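Local atomic coordinates of Lmo1340 protein (PDB entry 4NLM), a protein that is of unknown function but is probably a surface lipoprotein of Listeria monocytogenes built around a YqgU-like beta-propeller domain. Residues Gln38-Lys43 with Glu72-Tyr77; Val335-Leu340 with Gly350-Leu355. All blocks are in the same frame, centred on the assembly; numbering follows the deposited sequence.

Contact 1: residues Gln38-Lys43 with Glu72-Tyr77; sequences QGVQIK and EELNIY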
# COMPACT_ATOMS: atom_id res chain seq x y z
N GLN A 38 -13.22 -19.60 -3.43
CA GLN A 38 -12.64 -20.90 -3.68
C GLN A 38 -11.16 -20.68 -3.91
O GLN A 38 -10.78 -19.76 -4.62
CB GLN A 38 -13.23 -21.57 -4.92
CG GLN A 38 -14.71 -21.86 -4.83
CD GLN A 38 -15.20 -22.77 -5.95
OE1 GLN A 38 -14.43 -23.19 -6.81
NE2 GLN A 38 -16.49 -23.08 -5.93
N GLY A 39 -10.33 -21.48 -3.27
CA GLY A 39 -8.90 -21.38 -3.49
C GLY A 39 -8.36 -22.26 -4.59
O GLY A 39 -9.00 -23.21 -5.05
N VAL A 40 -7.16 -21.91 -5.03
CA VAL A 40 -6.42 -22.72 -6.00
C VAL A 40 -5.13 -23.16 -5.34
O VAL A 40 -4.59 -22.46 -4.50
CB VAL A 40 -6.05 -21.96 -7.29
CG1 VAL A 40 -7.30 -21.63 -8.06
CG2 VAL A 40 -5.19 -20.74 -7.00
N GLN A 41 -4.64 -24.34 -5.74
CA GLN A 41 -3.38 -24.87 -5.25
C GLN A 41 -2.25 -24.41 -6.15
O GLN A 41 -2.35 -24.49 -7.37
CB GLN A 41 -3.39 -26.41 -5.24
CG GLN A 41 -4.19 -27.06 -4.13
CD GLN A 41 -3.92 -28.56 -4.02
OE1 GLN A 41 -3.02 -29.08 -4.66
NE2 GLN A 41 -4.71 -29.24 -3.20
N ILE A 42 -1.18 -23.91 -5.54
CA ILE A 42 0.00 -23.53 -6.29
C ILE A 42 1.18 -24.02 -5.44
O ILE A 42 1.22 -23.81 -4.22
CB ILE A 42 0.12 -22.01 -6.52
CG1 ILE A 42 -1.13 -21.50 -7.21
CG2 ILE A 42 1.35 -21.70 -7.35
CD1 ILE A 42 -1.13 -20.00 -7.45
N LYS A 43 2.15 -24.62 -6.12
CA LYS A 43 3.38 -25.08 -5.48
C LYS A 43 4.01 -23.91 -4.75
O LYS A 43 4.09 -22.78 -5.26
CB LYS A 43 4.37 -25.64 -6.50
CG LYS A 43 3.90 -26.91 -7.19
CD LYS A 43 4.90 -27.42 -8.21
CE LYS A 43 4.40 -28.69 -8.87
NZ LYS A 43 5.30 -29.15 -9.96
N GLU A 72 -1.22 -12.96 -13.77
CA GLU A 72 -2.53 -13.42 -14.18
C GLU A 72 -3.64 -12.75 -13.37
O GLU A 72 -3.43 -12.39 -12.21
CB GLU A 72 -2.65 -14.94 -13.96
CG GLU A 72 -1.73 -15.80 -14.82
CD GLU A 72 -1.71 -17.25 -14.38
OE1 GLU A 72 -1.40 -17.48 -13.21
OE2 GLU A 72 -1.98 -18.13 -15.21
N GLU A 73 -4.81 -12.64 -14.00
CA GLU A 73 -6.02 -12.30 -13.24
C GLU A 73 -6.62 -13.62 -12.78
O GLU A 73 -6.83 -14.50 -13.58
CB GLU A 73 -6.99 -11.51 -14.09
CG GLU A 73 -8.28 -11.14 -13.34
CD GLU A 73 -9.11 -10.16 -14.09
OE1 GLU A 73 -8.92 -10.09 -15.31
OE2 GLU A 73 -9.97 -9.50 -13.46
N LEU A 74 -6.89 -13.73 -11.48
CA LEU A 74 -7.46 -14.93 -10.87
C LEU A 74 -8.81 -14.60 -10.28
O LEU A 74 -8.91 -13.72 -9.45
CB LEU A 74 -6.54 -15.44 -9.77
CG LEU A 74 -7.14 -16.55 -8.89
CD1 LEU A 74 -7.36 -17.84 -9.68
CD2 LEU A 74 -6.26 -16.80 -7.70
N ASN A 75 -9.84 -15.31 -10.73
CA ASN A 75 -11.19 -15.11 -10.18
C ASN A 75 -11.26 -15.82 -8.83
O ASN A 75 -10.87 -16.98 -8.74
CB ASN A 75 -12.23 -15.67 -11.16
CG ASN A 75 -13.65 -15.40 -10.72
OD1 ASN A 75 -14.15 -15.99 -9.76
ND2 ASN A 75 -14.30 -14.50 -11.41
N ILE A 76 -11.76 -15.14 -7.81
CA ILE A 76 -11.76 -15.68 -6.45
C ILE A 76 -12.85 -16.70 -6.17
O ILE A 76 -12.81 -17.36 -5.13
CB ILE A 76 -11.84 -14.57 -5.39
CG1 ILE A 76 -13.24 -13.93 -5.36
CG2 ILE A 76 -10.77 -13.50 -5.61
CD1 ILE A 76 -13.38 -12.80 -4.35
N TYR A 77 -13.81 -16.81 -7.08
CA TYR A 77 -14.94 -17.72 -6.90
C TYR A 77 -14.91 -18.96 -7.78
O TYR A 77 -15.35 -20.02 -7.35
CB TYR A 77 -16.28 -17.00 -7.15
CG TYR A 77 -16.55 -15.85 -6.21
CD1 TYR A 77 -16.64 -16.06 -4.84
CD2 TYR A 77 -16.73 -14.56 -6.68
CE1 TYR A 77 -16.89 -15.02 -3.97
CE2 TYR A 77 -17.00 -13.51 -5.81
CZ TYR A 77 -17.06 -13.75 -4.46
OH TYR A 77 -17.31 -12.71 -3.59
O HOH W 1 -11.29 -19.16 -7.23
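Gln38 begins the contact with its backbone: its N donates to Ile76 O at 2.8 Å. The carbonyl of the same residue uses a water, which donates to Gln38 O (2.7 Å) and to Asn75 O, so that one solvent molecule bridges two acceptors that could not bond each other. The aliphatic part of the Gln38 side chain runs past the end of the other segment, its CG 3.2 Å from Tyr77 O; a long polar residue suits this exposed spot.

The chain turns here: Asn75 OD1 accepts from Tyr77 N at 2.8 Å, an Asx turn at the end of strand 68-75, and the same oxygen also takes the N-H of Asn78. Asparagine fits because its short side chain can bring OD1 to the N-H two residues ahead. Within the turn, Ile76 CG1 covers the centre of one face of the Tyr77 ring.

At Val40 the contact becomes apolar. Val40 and Leu74 meet tip to tip through both branches: CG1 stands 4.1 Å from Leu74 CD1, and CG2 faces Leu74 CD2 at the same spacing. With CG anti to its backbone N (chi1 170°), Leu74 extends its methyls toward the valine, whose beta-branched side chain suits an extended strand.

Ile356 of strand 352-357 packs against both Val40 and Leu74, Val59 of strand 58-65 lies against Leu74 and Ile76, and the backbone of Val40 bonds to Asn357, making strand 40-41 the edge of the neighbouring sheet.

Contact 2: residues Val335-Leu340 with Gly350-Leu355; sequences VLYGYL and GKMYNL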
# COMPACT_ATOMS: atom_id res chain seq x y z
N VAL A 335 -11.46 -8.62 2.12
CA VAL A 335 -10.17 -8.00 2.42
C VAL A 335 -9.09 -9.06 2.28
O VAL A 335 -9.18 -10.15 2.88
CB VAL A 335 -10.19 -7.45 3.85
CG1 VAL A 335 -8.83 -6.96 4.30
CG2 VAL A 335 -11.24 -6.36 4.00
N LEU A 336 -8.09 -8.78 1.46
CA LEU A 336 -6.93 -9.68 1.36
C LEU A 336 -6.14 -9.55 2.63
O LEU A 336 -5.98 -8.48 3.19
CB LEU A 336 -6.08 -9.31 0.15
CG LEU A 336 -6.72 -9.61 -1.21
CD1 LEU A 336 -5.98 -8.86 -2.32
CD2 LEU A 336 -6.73 -11.11 -1.48
N TYR A 337 -5.57 -10.69 3.06
CA TYR A 337 -4.84 -10.76 4.31
C TYR A 337 -3.58 -11.61 4.15
O TYR A 337 -3.64 -12.68 3.55
CB TYR A 337 -5.73 -11.41 5.39
CG TYR A 337 -5.05 -11.71 6.72
CD1 TYR A 337 -4.60 -10.71 7.53
CD2 TYR A 337 -4.84 -13.03 7.14
CE1 TYR A 337 -3.99 -10.96 8.72
CE2 TYR A 337 -4.21 -13.32 8.34
CZ TYR A 337 -3.78 -12.29 9.14
OH TYR A 337 -3.13 -12.61 10.32
N GLY A 338 -2.50 -11.12 4.74
CA GLY A 338 -1.23 -11.89 4.83
C GLY A 338 -0.12 -11.21 4.10
O GLY A 338 -0.35 -10.39 3.19
N TYR A 339 1.11 -11.62 4.40
CA TYR A 339 2.24 -11.07 3.71
C TYR A 339 2.20 -11.35 2.21
O TYR A 339 2.76 -10.55 1.43
CB TYR A 339 3.57 -11.60 4.31
CG TYR A 339 3.84 -10.98 5.66
CD1 TYR A 339 4.28 -9.67 5.76
CD2 TYR A 339 3.59 -11.66 6.83
CE1 TYR A 339 4.47 -9.06 6.97
CE2 TYR A 339 3.81 -11.07 8.07
CZ TYR A 339 4.26 -9.77 8.13
OH TYR A 339 4.47 -9.14 9.33
N LEU A 340 1.54 -12.43 1.79
CA LEU A 340 1.43 -12.78 0.38
C LEU A 340 -0.01 -12.59 -0.16
O LEU A 340 -0.29 -12.98 -1.28
CB LEU A 340 1.91 -14.20 0.12
CG LEU A 340 3.32 -14.47 0.59
CD1 LEU A 340 3.68 -15.90 0.21
CD2 LEU A 340 4.34 -13.50 0.01
N GLY A 350 -17.02 -12.25 9.30
CA GLY A 350 -15.87 -12.70 10.05
C GLY A 350 -15.21 -13.94 9.45
O GLY A 350 -14.19 -14.40 9.97
N LYS A 351 -15.79 -14.54 8.42
CA LYS A 351 -15.21 -15.75 7.85
C LYS A 351 -13.94 -15.48 7.08
O LYS A 351 -13.78 -14.45 6.43
CB LYS A 351 -16.20 -16.46 6.93
CG LYS A 351 -17.34 -17.13 7.66
CD LYS A 351 -18.22 -17.95 6.73
CE LYS A 351 -17.50 -19.14 6.11
NZ LYS A 351 -16.93 -20.09 7.11
N MSE A 352 -13.04 -16.45 7.14
CA MSE A 352 -11.75 -16.38 6.45
C MSE A 352 -11.69 -17.50 5.45
O MSE A 352 -12.25 -18.59 5.68
CB MSE A 352 -10.62 -16.43 7.47
CG MSE A 352 -9.26 -16.19 6.83
SE MSE A 352 -7.92 -15.74 8.21
CE MSE A 352 -8.90 -14.34 9.20
N TYR A 353 -11.02 -17.25 4.32
CA TYR A 353 -10.90 -18.19 3.23
C TYR A 353 -9.49 -18.25 2.71
O TYR A 353 -8.81 -17.24 2.63
CB TYR A 353 -11.78 -17.76 2.08
CG TYR A 353 -13.22 -17.60 2.46
CD1 TYR A 353 -13.70 -16.39 2.95
CD2 TYR A 353 -14.09 -18.66 2.33
CE1 TYR A 353 -15.02 -16.25 3.32
CE2 TYR A 353 -15.41 -18.54 2.71
CZ TYR A 353 -15.88 -17.33 3.19
OH TYR A 353 -17.21 -17.24 3.55
N ASN A 354 -9.04 -19.43 2.34
CA ASN A 354 -7.75 -19.58 1.70
C ASN A 354 -7.97 -19.37 0.22
O ASN A 354 -8.74 -20.06 -0.43
CB ASN A 354 -7.23 -20.99 1.94
CG ASN A 354 -6.87 -21.24 3.39
OD1 ASN A 354 -6.40 -20.36 4.10
ND2 ASN A 354 -7.08 -22.47 3.84
N LEU A 355 -7.33 -18.35 -0.32
CA LEU A 355 -7.41 -18.05 -1.75
C LEU A 355 -6.34 -18.85 -2.52
O LEU A 355 -6.60 -19.39 -3.59
CB LEU A 355 -7.28 -16.55 -1.97
CG LEU A 355 -7.24 -16.09 -3.42
CD1 LEU A 355 -8.51 -16.50 -4.15
CD2 LEU A 355 -7.07 -14.59 -3.43
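Leu336 and Leu355 form the close-packed half of this contact, their CD2 methyls 4.0 Å apart and their side chains crossing at a slant. Leu355 holds CG anti to its backbone N (chi1 176°), which carries the isobutyl group toward strand 334-337; Leu336 points less directly, and it is the CD2 branch that closes the distance. Both residues are buried. Val344 of the intervening strand and Val50 and Trp53 of strand 47-55 also pack on Leu336, so a branched aliphatic side chain is well matched to a largely apolar setting.

Strands 334-337 and 352-357 are not direct neighbours: strand 343-346 runs between them, antiparallel to each, in a meander of the kind that makes up a propeller blade. Side chains must therefore meet across the width of the middle strand. Successive residues of a strand face opposite sides of the sheet, and so Leu336 serves one face of the blade while Tyr337 serves the other.

That second face is less enclosed at its outer end, where Met352 is partly exposed. Met352, present as selenomethionine, brings its selenium 4.2 Å from Tyr337 CD2 and 5.1 Å from the ring centroid. This is a Met-aromatic contact in which the polarisable selenium comes in obliquely, 51° off the ring normal. Ile345 of the middle strand touches both side chains. Tyrosine suits a buried site here because its ring packs while its OH bonds to Asp322 O. Met352, by contrast, was modelled in two conformers, as a flexible unbranched chain allows. Asn354, also on strand 352-357, is exposed, and its OD1 accepts from Lys343 NZ of the middle strand.

In the fold
The two contacts share one sheet, since strands 40-41 and 352-357 are parallel neighbours in it, and Val40 N probably donates to Leu355 O at 3.0 Å. Contact 2 lies within a blade and is held by side chains alone. Contact 1 instead spans two sheets, joining the N-terminal edge strand to the end of strand 68-75, and combines a backbone bond and a bridging water with apolar packing. Each has a buried aliphatic part and a more open flank, at Gln38 and Met352 respectively. Leu355 unites the buried parts, its CD1 packing on Ile76 and Leu74. Adding an N-terminal strand to the last blade recalls the velcro closure of beta-propellers.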